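Local coordinates for protein putative 4-amino-4-deoxychorismate lyase (Thermus thermophilus, PDB 2ZGI) that binds pyridoxal 5'-phosphate and, as a class-IV aminotransferase family member, probably acts as a lyase, putatively on 4-amino-4-deoxychorismate, at residues D[111-116]-D[149-154]; D[170-175]-D[196-201]; D[174-179]-D[202-207]. All blocks are in the same frame, centred on the assembly; numbering follows the deposited sequence.

Contact 1. Residues D[111-116]-D[149-154]; sequences VRLTGY and LLLDAF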
loop_
_atom_site.group_PDB
_atom_site.type_symbol
_atom_site.label_atom_id
_atom_site.label_comp_id
_atom_site.label_asym_id
_atom_site.label_seq_id
_atom_site.Cartn_x
_atom_site.Cartn_y
_atom_site.Cartn_z
ATOM N N VAL D 111 8.836 21.771 3.847
ATOM C CA VAL D 111 7.849 20.710 4.061
ATOM C C VAL D 111 8.510 19.342 4.147
ATOM O O VAL D 111 9.636 19.144 3.684
ATOM C CB VAL D 111 6.707 20.637 2.999
ATOM C CG1 VAL D 111 5.994 21.963 2.886
ATOM C CG2 VAL D 111 7.216 20.142 1.608
ATOM N N ARG D 112 7.790 18.405 4.728
ATOM C CA ARG D 112 8.173 17.029 4.735
ATOM C C ARG D 112 7.007 16.232 4.132
ATOM O O ARG D 112 5.848 16.331 4.589
ATOM C CB ARG D 112 8.419 16.602 6.177
ATOM C CG ARG D 112 8.358 15.126 6.410
ATOM C CD ARG D 112 9.711 14.472 6.138
ATOM N NE ARG D 112 9.783 13.127 6.710
ATOM C CZ ARG D 112 10.870 12.355 6.662
ATOM N NH1 ARG D 112 11.991 12.810 6.113
ATOM N NH2 ARG D 112 10.838 11.138 7.180
ATOM N N LEU D 113 7.303 15.449 3.102
ATOM C CA LEU D 113 6.319 14.491 2.607
ATOM C C LEU D 113 6.280 13.290 3.546
ATOM O O LEU D 113 7.321 12.672 3.815
ATOM C CB LEU D 113 6.673 14.049 1.176
ATOM C CG LEU D 113 5.875 12.886 0.592
ATOM C CD1 LEU D 113 4.414 13.271 0.487
ATOM C CD2 LEU D 113 6.449 12.472 -0.779
ATOM N N THR D 114 5.103 12.956 4.074
ATOM C CA THR D 114 5.024 11.814 4.985
ATOM C C THR D 114 4.377 10.626 4.281
ATOM O O THR D 114 3.899 10.760 3.168
ATOM C CB THR D 114 4.256 12.162 6.287
ATOM O OG1 THR D 114 2.827 12.097 6.052
ATOM C CG2 THR D 114 4.648 13.560 6.812
ATOM N N GLY D 115 4.354 9.484 4.942
ATOM C CA GLY D 115 3.610 8.310 4.458
ATOM C C GLY D 115 2.183 8.215 4.999
ATOM O O GLY D 115 1.451 7.269 4.670
ATOM N N TYR D 116 1.767 9.180 5.830
ATOM C CA TYR D 116 0.397 9.185 6.341
ATOM C C TYR D 116 -0.614 9.476 5.248
ATOM O O TYR D 116 -0.384 10.319 4.379
ATOM C CB TYR D 116 0.229 10.177 7.504
ATOM C CG TYR D 116 1.012 9.726 8.708
ATOM C CD1 TYR D 116 0.589 8.625 9.453
ATOM C CD2 TYR D 116 2.211 10.356 9.059
ATOM C CE1 TYR D 116 1.317 8.179 10.563
ATOM C CE2 TYR D 116 2.952 9.923 10.176
ATOM C CZ TYR D 116 2.502 8.823 10.904
ATOM O OH TYR D 116 3.221 8.377 11.988
ATOM N N LEU D 149 3.049 16.701 4.685
ATOM C CA LEU D 149 2.110 16.349 3.609
ATOM C C LEU D 149 1.618 14.912 3.688
ATOM O O LEU D 149 2.371 13.999 4.089
ATOM C CB LEU D 149 2.732 16.646 2.221
ATOM C CG LEU D 149 3.298 18.071 2.075
ATOM C CD1 LEU D 149 3.998 18.297 0.728
ATOM C CD2 LEU D 149 2.261 19.153 2.289
ATOM N N LEU D 150 0.348 14.726 3.303
ATOM C CA LEU D 150 -0.355 13.441 3.356
ATOM C C LEU D 150 -0.755 12.941 1.949
ATOM O O LEU D 150 -0.885 13.732 1.021
ATOM C CB LEU D 150 -1.618 13.515 4.250
ATOM C CG LEU D 150 -1.369 13.811 5.749
ATOM C CD1 LEU D 150 -1.402 15.321 5.969
ATOM C CD2 LEU D 150 -2.347 13.070 6.646
ATOM N N LEU D 151 -0.918 11.626 1.832
ATOM C CA LEU D 151 -1.215 10.937 0.571
ATOM C C LEU D 151 -2.653 10.453 0.527
ATOM O O LEU D 151 -3.306 10.343 1.585
ATOM C CB LEU D 151 -0.334 9.685 0.481
ATOM C CG LEU D 151 1.166 9.944 0.677
ATOM C CD1 LEU D 151 1.907 8.627 0.679
ATOM C CD2 LEU D 151 1.661 10.898 -0.392
ATOM N N ASP D 152 -3.139 10.165 -0.682
ATOM C CA ASP D 152 -4.366 9.387 -0.834
ATOM C C ASP D 152 -3.991 7.896 -0.975
ATOM O O ASP D 152 -2.807 7.518 -0.833
ATOM C CB ASP D 152 -5.273 9.901 -1.974
ATOM C CG ASP D 152 -4.697 9.679 -3.369
ATOM O OD1 ASP D 152 -3.658 8.993 -3.516
ATOM O OD2 ASP D 152 -5.309 10.213 -4.316
ATOM N N ALA D 153 -4.998 7.062 -1.198
ATOM C CA ALA D 153 -4.795 5.618 -1.296
ATOM C C ALA D 153 -3.836 5.255 -2.417
ATOM O O ALA D 153 -3.128 4.247 -2.327
ATOM C CB ALA D 153 -6.144 4.903 -1.517
ATOM N N PHE D 154 -3.789 6.078 -3.459
ATOM C CA PHE D 154 -2.999 5.755 -4.644
ATOM C C PHE D 154 -1.614 6.387 -4.659
ATOM O O PHE D 154 -0.896 6.320 -5.670
ATOM C CB PHE D 154 -3.781 6.135 -5.908
ATOM C CG PHE D 154 -5.239 5.685 -5.897
ATOM C CD1 PHE D 154 -5.571 4.342 -5.696
ATOM C CD2 PHE D 154 -6.260 6.600 -6.098
ATOM C CE1 PHE D 154 -6.907 3.909 -5.700
ATOM C CE2 PHE D 154 -7.598 6.182 -6.095
ATOM C CZ PHE D 154 -7.917 4.833 -5.915
#
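Thr-114 grips the carbonyl oxygen of Leu-149 twice, with its backbone N at 2.9 Å and with its hydroxyl OG1 at 2.8 Å. The two donors reach Leu-149 O from opposite faces of the carbonyl plane, the N tilted 20° out of it and the hydroxyl 30°. With chi1 at 81°, OG1 sits between the backbone N and the carbonyl carbon of its own residue, close enough to the main chain to serve both strands. Thr-114 OG1 in turn accepts from Tyr-116 N at 3.1 Å, closing an ST turn, so the hydroxyl is both donor and acceptor where the chain turns its corner at Gly-115.

That corner shifts the register. Leu-149 N donates to Arg-112 O at 2.8 Å, the regular parallel pattern around Leu-113 and Leu-149, but Leu-151 N then finds Tyr-116 O (2.9 Å) where an unbroken strand would offer Thr-114 O. Instead, the carbonyl of Thr-114 faces the isobutyl group of Leu-151.

On the sheet face carrying Leu-113 and Leu-149, Leu-113 CD1 reaches across to the other strand and meets Leu-151 CD2 at 3.7 Å, the two side chains crossing at about a right angle. Toward the start of strand 111-117, Val-111 CG2 touches Leu-149 CD1 at 3.8 Å. Val-157 of the neighbouring strand packs against Leu-113, Leu-149 and Leu-151, whereas Tyr-116 and Leu-150 contact helix 131-142, with Tyr-116 CB 4.0 Å from Leu-150 CD2. Arg-112 leads away to a salt bridge with Glu-139 of that helix. Parallel strands joined through one helix make this a beta-alpha-beta unit, strand 111-117, helix 131-142 and strand 147-151.

Contact 2. Residues D[170-175]-D[196-201]; sequences EGTLYL and GLRVER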
loop_
_atom_site.group_PDB
_atom_site.type_symbol
_atom_site.label_atom_id
_atom_site.label_comp_id
_atom_site.label_asym_id
_atom_site.label_seq_id
_atom_site.Cartn_x
_atom_site.Cartn_y
_atom_site.Cartn_z
ATOM N N GLU D 170 6.064 27.634 -14.371
ATOM C CA GLU D 170 5.982 28.443 -15.589
ATOM C C GLU D 170 5.062 29.661 -15.361
ATOM O O GLU D 170 5.522 30.726 -14.911
ATOM C CB GLU D 170 5.556 27.601 -16.814
ATOM C CG GLU D 170 6.165 26.163 -16.909
ATOM C CD GLU D 170 7.672 26.116 -17.234
ATOM O OE1 GLU D 170 8.086 26.670 -18.280
ATOM O OE2 GLU D 170 8.439 25.490 -16.462
ATOM N N GLY D 171 3.771 29.513 -15.646
ATOM C CA GLY D 171 2.828 30.592 -15.356
ATOM C C GLY D 171 1.469 30.106 -14.898
ATOM O O GLY D 171 0.476 30.849 -14.966
ATOM N N THR D 172 1.437 28.863 -14.418
ATOM C CA THR D 172 0.193 28.239 -13.985
ATOM C C THR D 172 0.249 27.774 -12.523
ATOM O O THR D 172 1.252 27.212 -12.062
ATOM C CB THR D 172 -0.220 27.091 -14.941
ATOM O OG1 THR D 172 -1.077 26.157 -14.270
ATOM C CG2 THR D 172 1.001 26.373 -15.436
ATOM N N LEU D 173 -0.830 28.047 -11.803
ATOM C CA LEU D 173 -0.989 27.617 -10.418
ATOM C C LEU D 173 -1.905 26.407 -10.388
ATOM O O LEU D 173 -3.053 26.467 -10.838
ATOM C CB LEU D 173 -1.585 28.752 -9.581
ATOM C CG LEU D 173 -1.778 28.562 -8.073
ATOM C CD1 LEU D 173 -0.474 28.704 -7.307
ATOM C CD2 LEU D 173 -2.810 29.569 -7.589
ATOM N N TYR D 174 -1.389 25.306 -9.857
ATOM C CA TYR D 174 -2.148 24.076 -9.690
ATOM C C TYR D 174 -2.640 23.902 -8.263
ATOM O O TYR D 174 -1.874 24.063 -7.308
ATOM C CB TYR D 174 -1.286 22.872 -10.055
ATOM C CG TYR D 174 -0.744 22.973 -11.458
ATOM C CD1 TYR D 174 -1.500 22.530 -12.549
ATOM C CD2 TYR D 174 0.511 23.543 -11.701
ATOM C CE1 TYR D 174 -1.000 22.621 -13.853
ATOM C CE2 TYR D 174 1.021 23.640 -13.004
ATOM C CZ TYR D 174 0.255 23.181 -14.071
ATOM O OH TYR D 174 0.754 23.278 -15.356
ATOM N N LEU D 175 -3.918 23.581 -8.130
ATOM C CA LEU D 175 -4.468 23.186 -6.837
ATOM C C LEU D 175 -4.508 21.667 -6.777
ATOM O O LEU D 175 -5.072 20.990 -7.665
ATOM C CB LEU D 175 -5.863 23.781 -6.608
ATOM C CG LEU D 175 -6.133 25.242 -7.010
ATOM C CD1 LEU D 175 -7.433 25.713 -6.353
ATOM C CD2 LEU D 175 -4.976 26.210 -6.690
ATOM N N GLY D 196 -3.771 37.547 -13.979
ATOM C CA GLY D 196 -3.429 37.015 -15.293
ATOM C C GLY D 196 -2.641 35.725 -15.187
ATOM O O GLY D 196 -1.821 35.415 -16.054
ATOM N N LEU D 197 -2.865 34.982 -14.104
ATOM C CA LEU D 197 -2.308 33.637 -13.980
ATOM C C LEU D 197 -3.383 32.613 -14.293
ATOM O O LEU D 197 -4.562 32.805 -13.963
ATOM C CB LEU D 197 -1.722 33.384 -12.590
ATOM C CG LEU D 197 -0.544 34.239 -12.114
ATOM C CD1 LEU D 197 -0.299 33.993 -10.646
ATOM C CD2 LEU D 197 0.717 33.943 -12.911
ATOM N N ARG D 198 -2.964 31.541 -14.954
ATOM C CA ARG D 198 -3.827 30.411 -15.250
ATOM C C ARG D 198 -3.868 29.500 -14.028
ATOM O O ARG D 198 -2.891 29.411 -13.279
ATOM C CB ARG D 198 -3.285 29.642 -16.460
ATOM C CG ARG D 198 -4.160 28.488 -16.946
ATOM C CD ARG D 198 -3.583 27.869 -18.217
ATOM N NE ARG D 198 -2.356 27.109 -17.965
ATOM C CZ ARG D 198 -2.263 25.781 -18.052
ATOM N NH1 ARG D 198 -3.326 25.057 -18.391
ATOM N NH2 ARG D 198 -1.105 25.173 -17.806
ATOM N N VAL D 199 -5.004 28.837 -13.829
ATOM C CA VAL D 199 -5.201 27.962 -12.679
ATOM C C VAL D 199 -5.818 26.624 -13.101
ATOM O O VAL D 199 -6.870 26.577 -13.764
ATOM C CB VAL D 199 -6.059 28.654 -11.575
ATOM C CG1 VAL D 199 -6.594 27.633 -10.559
ATOM C CG2 VAL D 199 -5.241 29.715 -10.873
ATOM N N GLU D 200 -5.151 25.542 -12.730
ATOM C CA GLU D 200 -5.653 24.193 -12.975
ATOM C C GLU D 200 -5.705 23.377 -11.689
ATOM O O GLU D 200 -4.911 23.606 -10.784
ATOM C CB GLU D 200 -4.740 23.465 -13.949
ATOM C CG GLU D 200 -4.738 24.019 -15.364
ATOM C CD GLU D 200 -4.285 22.965 -16.353
ATOM O OE1 GLU D 200 -5.116 22.079 -16.695
ATOM O OE2 GLU D 200 -3.097 23.008 -16.771
ATOM N N ARG D 201 -6.615 22.402 -11.654
ATOM C CA ARG D 201 -6.768 21.448 -10.547
ATOM C C ARG D 201 -6.347 20.078 -11.061
ATOM O O ARG D 201 -6.653 19.735 -12.205
ATOM C CB ARG D 201 -8.232 21.384 -10.091
ATOM C CG ARG D 201 -8.843 22.752 -9.780
ATOM C CD ARG D 201 -10.341 22.675 -9.549
ATOM N NE ARG D 201 -10.892 24.007 -9.288
ATOM C CZ ARG D 201 -10.878 24.616 -8.100
ATOM N NH1 ARG D 201 -10.354 24.014 -7.035
ATOM N NH2 ARG D 201 -11.404 25.831 -7.978
HETATM O O HOH W 1 -0.364 32.436 -17.154
#
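Glu-200 O is approached by two groups of the neighbouring strand: Leu-175 N donates to it at 2.8 Å, and Tyr-174 CA adds a CA-H...O contact at 3.0 Å. Such paired approaches recur along the parallel strands 172-176 and 198-202, the two ends of a beta-alpha-beta crossover through helix 183-194. Leu-173 O likewise takes Glu-200 N at 3.0 Å and the CA-H of Val-199, and Leu-173 N closes the straightest bond of the three, to Arg-198 O (N-H...O angle 171°). The four residue pairs from Thr-172 with Arg-198 to Leu-175 with Arg-201 stay in step, the short strand axes being twisted by 25° against each other.

Side chains split between the faces. On one, Leu-173 and Val-199 lie side by side and Leu-175 CG stands 4.3 Å from Val-199 CG1; helix 183-194 covers this face, with Ala-192 on Leu-173 and Ala-189 on Leu-175. The other bears Thr-172, Tyr-174, Arg-198 and Glu-200. Here Glu-200 runs along Tyr-174, its carboxylate plane turned 44° from the ring and OE2 3.6 Å from Tyr-174 CE1. Arg-198 starts out with CG anti to the backbone N and bends about CG-CD; its NH1 thereby forms a salt bridge with Glu-200 OE2 at 2.6 Å, although the hydrogen bond within it is weak because of its bent angle. Arg-198 NH2 lies 3.6 Å from Tyr-174 OH, with the guanidinium and ring planes nearly perpendicular.

Water 1 donates to Gly-171 O and, weakly, to Gly-196 O where the strands begin. At their far ends the extended Arg-201 passes beside Leu-175 on its way to a salt bridge with Glu-186, NH1 coming within 3.4 Å of Leu-175 CD1.

Contact 3. Residues D[174-179]-D[202-207]; sequences YLLEGG and GLFRPE
Gly-202 bonds through both its N and its O to the adjacent strand 172-176 and the residue after it, donating to Leu-175 O at 3.1 Å and accepting from Glu-177 N at 2.7 Å. These two bonds bracket Leu-176, and together they define a parallel bridge between Leu-176 and Gly-202.

The extended side chain of Glu-177 lies across Gly-202: Glu-177 CD is 3.6 Å from Gly-202 CA, against a residue that has no side chain of its own. Leu-203 CD2 packs against the backbone O of Glu-177 (3.5 Å), while Leu-203 CG faces the carboxylate OE1 of Glu-177. The contact is the C-terminal end of the parallel strand pair of a beta-alpha-beta crossover, where strands 172-176 and 198-202 give way to loops; the chain leaving Gly-202 continues toward strand 212-217.

Phe-204 points its side chain toward strand 172-176. Its ring edge is directed at the face of the Tyr-174 ring, an offset edge-to-face pair with planes at 64° and centroids 5.4 Å apart, and Phe-204 CZ approaches Tyr-174 CB to 3.5 Å. A chi1 of -71° sets Phe-204 CG anti to the carbonyl carbon, with the ring reaching across to both Tyr-174 and Leu-176. The methyl CD1 of Leu-176 lies over one ring face, 4.0 Å from Phe-204 CD2, while Leu-167 and Leu-209 add further apolar neighbours.

Water 2 bridges the diverging main chains: it accepts from Phe-204 N and probably donates to Glu-177 O. Beyond it, Arg-205 packs on Glu-177 of a neighbouring subunit.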
loop_
_atom_site.group_PDB
_atom_site.type_symbol
_atom_site.label_atom_id
_atom_site.label_comp_id
_atom_site.label_asym_id
_atom_site.label_seq_id
_atom_site.Cartn_x
_atom_site.Cartn_y
_atom_site.Cartn_z
ATOM N N TYR D 174 -1.389 25.306 -9.857
ATOM C CA TYR D 174 -2.148 24.076 -9.690
ATOM C C TYR D 174 -2.640 23.902 -8.263
ATOM O O TYR D 174 -1.874 24.063 -7.308
ATOM C CB TYR D 174 -1.286 22.872 -10.055
ATOM C CG TYR D 174 -0.744 22.973 -11.458
ATOM C CD1 TYR D 174 -1.500 22.530 -12.549
ATOM C CD2 TYR D 174 0.511 23.543 -11.701
ATOM C CE1 TYR D 174 -1.000 22.621 -13.853
ATOM C CE2 TYR D 174 1.021 23.640 -13.004
ATOM C CZ TYR D 174 0.255 23.181 -14.071
ATOM O OH TYR D 174 0.754 23.278 -15.356
ATOM N N LEU D 175 -3.918 23.581 -8.130
ATOM C CA LEU D 175 -4.468 23.186 -6.837
ATOM C C LEU D 175 -4.508 21.667 -6.777
ATOM O O LEU D 175 -5.072 20.990 -7.665
ATOM C CB LEU D 175 -5.863 23.781 -6.608
ATOM C CG LEU D 175 -6.133 25.242 -7.010
ATOM C CD1 LEU D 175 -7.433 25.713 -6.353
ATOM C CD2 LEU D 175 -4.976 26.210 -6.690
ATOM N N LEU D 176 -3.879 21.120 -5.737
ATOM C CA LEU D 176 -3.704 19.678 -5.640
ATOM C C LEU D 176 -5.007 19.079 -5.135
ATOM O O LEU D 176 -5.475 19.459 -4.050
ATOM C CB LEU D 176 -2.544 19.330 -4.690
ATOM C CG LEU D 176 -1.119 19.242 -5.263
ATOM C CD1 LEU D 176 -0.718 20.494 -6.017
ATOM C CD2 LEU D 176 -0.127 18.980 -4.148
ATOM N N GLU D 177 -5.594 18.158 -5.903
ATOM C CA GLU D 177 -6.863 17.550 -5.515
ATOM C C GLU D 177 -6.680 16.422 -4.516
ATOM O O GLU D 177 -5.563 15.974 -4.284
ATOM C CB GLU D 177 -7.628 17.015 -6.736
ATOM C CG GLU D 177 -7.903 18.050 -7.773
ATOM C CD GLU D 177 -8.537 17.475 -9.025
ATOM O OE1 GLU D 177 -8.465 16.251 -9.264
ATOM O OE2 GLU D 177 -9.125 18.277 -9.776
ATOM N N GLY D 178 -7.801 15.983 -3.943
ATOM C CA GLY D 178 -7.868 14.810 -3.083
ATOM C C GLY D 178 -7.893 15.043 -1.575
ATOM O O GLY D 178 -7.972 14.094 -0.818
ATOM N N GLY D 179 -7.834 16.305 -1.150
ATOM C CA GLY D 179 -7.837 16.647 0.265
ATOM C C GLY D 179 -9.044 17.517 0.589
ATOM O O GLY D 179 -10.093 17.410 -0.045
ATOM N N GLY D 202 -5.652 19.301 -10.229
ATOM C CA GLY D 202 -5.282 17.926 -10.606
ATOM C C GLY D 202 -4.860 17.051 -9.451
ATOM O O GLY D 202 -4.677 17.533 -8.327
ATOM N N LEU D 203 -4.733 15.756 -9.706
ATOM C CA LEU D 203 -4.110 14.862 -8.765
ATOM C C LEU D 203 -2.654 14.722 -9.148
ATOM O O LEU D 203 -2.337 14.418 -10.311
ATOM C CB LEU D 203 -4.790 13.500 -8.789
ATOM C CG LEU D 203 -6.162 13.413 -8.150
ATOM C CD1 LEU D 203 -6.954 12.222 -8.706
ATOM C CD2 LEU D 203 -6.001 13.341 -6.603
ATOM N N PHE D 204 -1.774 14.962 -8.181
ATOM C CA PHE D 204 -0.316 14.976 -8.391
ATOM C C PHE D 204 0.370 13.926 -7.536
ATOM O O PHE D 204 0.042 13.763 -6.354
ATOM C CB PHE D 204 0.287 16.343 -8.041
ATOM C CG PHE D 204 -0.057 17.457 -9.031
ATOM C CD1 PHE D 204 0.914 17.951 -9.895
ATOM C CD2 PHE D 204 -1.340 18.018 -9.070
ATOM C CE1 PHE D 204 0.611 18.979 -10.799
ATOM C CE2 PHE D 204 -1.666 19.034 -9.959
ATOM C CZ PHE D 204 -0.687 19.524 -10.825
ATOM N N ARG D 205 1.333 13.228 -8.139
ATOM C CA ARG D 205 2.252 12.347 -7.433
ATOM C C ARG D 205 3.442 13.187 -6.965
ATOM O O ARG D 205 3.715 14.233 -7.541
ATOM C CB ARG D 205 2.776 11.248 -8.379
ATOM C CG ARG D 205 1.729 10.381 -9.071
ATOM C CD ARG D 205 2.301 9.028 -9.518
ATOM N NE ARG D 205 2.682 8.153 -8.406
ATOM C CZ ARG D 205 1.848 7.428 -7.657
ATOM N NH1 ARG D 205 0.531 7.432 -7.875
ATOM N NH2 ARG D 205 2.342 6.675 -6.679
ATOM N N PRO D 206 4.181 12.726 -5.944
ATOM C CA PRO D 206 5.367 13.465 -5.456
ATOM C C PRO D 206 6.280 13.967 -6.591
ATOM O O PRO D 206 6.665 15.130 -6.618
ATOM C CB PRO D 206 6.105 12.425 -4.616
ATOM C CG PRO D 206 5.015 11.455 -4.173
ATOM C CD PRO D 206 3.989 11.436 -5.247
ATOM N N GLU D 207 6.572 13.096 -7.546
ATOM C CA GLU D 207 7.485 13.386 -8.646
ATOM C C GLU D 207 6.886 14.384 -9.616
ATOM O O GLU D 207 7.592 14.969 -10.443
ATOM C CB GLU D 207 7.821 12.097 -9.396
ATOM C CG GLU D 207 7.799 10.840 -8.530
ATOM C CD GLU D 207 6.417 10.179 -8.479
ATOM O OE1 GLU D 207 5.670 10.285 -9.481
ATOM O OE2 GLU D 207 6.097 9.546 -7.457
HETATM O O HOH W 2 -3.049 15.850 -5.755
#

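Of the elements in these contacts, strand 111-117 comes first from the N terminus; helix 131-142 follows, and strand 147-151 closes contact 1 before the other two open. The chain then passes through strands 157-160 and 164-169 into strand 172-176, where contacts 2 and 3 both start, sharing Tyr-174 and Leu-175. After helix 183-194, strand 198-202 closes contact 2 and the loop beyond it closes contact 3. Contact 3 thus opens further along the same strand and closes later, so the two loops cross and neither nests. Contact 3 also reaches back to contact 1, with Pro-206 on Leu-113 and Arg-205 NH1 probably hydrogen-bonded to Phe-154 O, tying the five-stranded sheet to the three-stranded one.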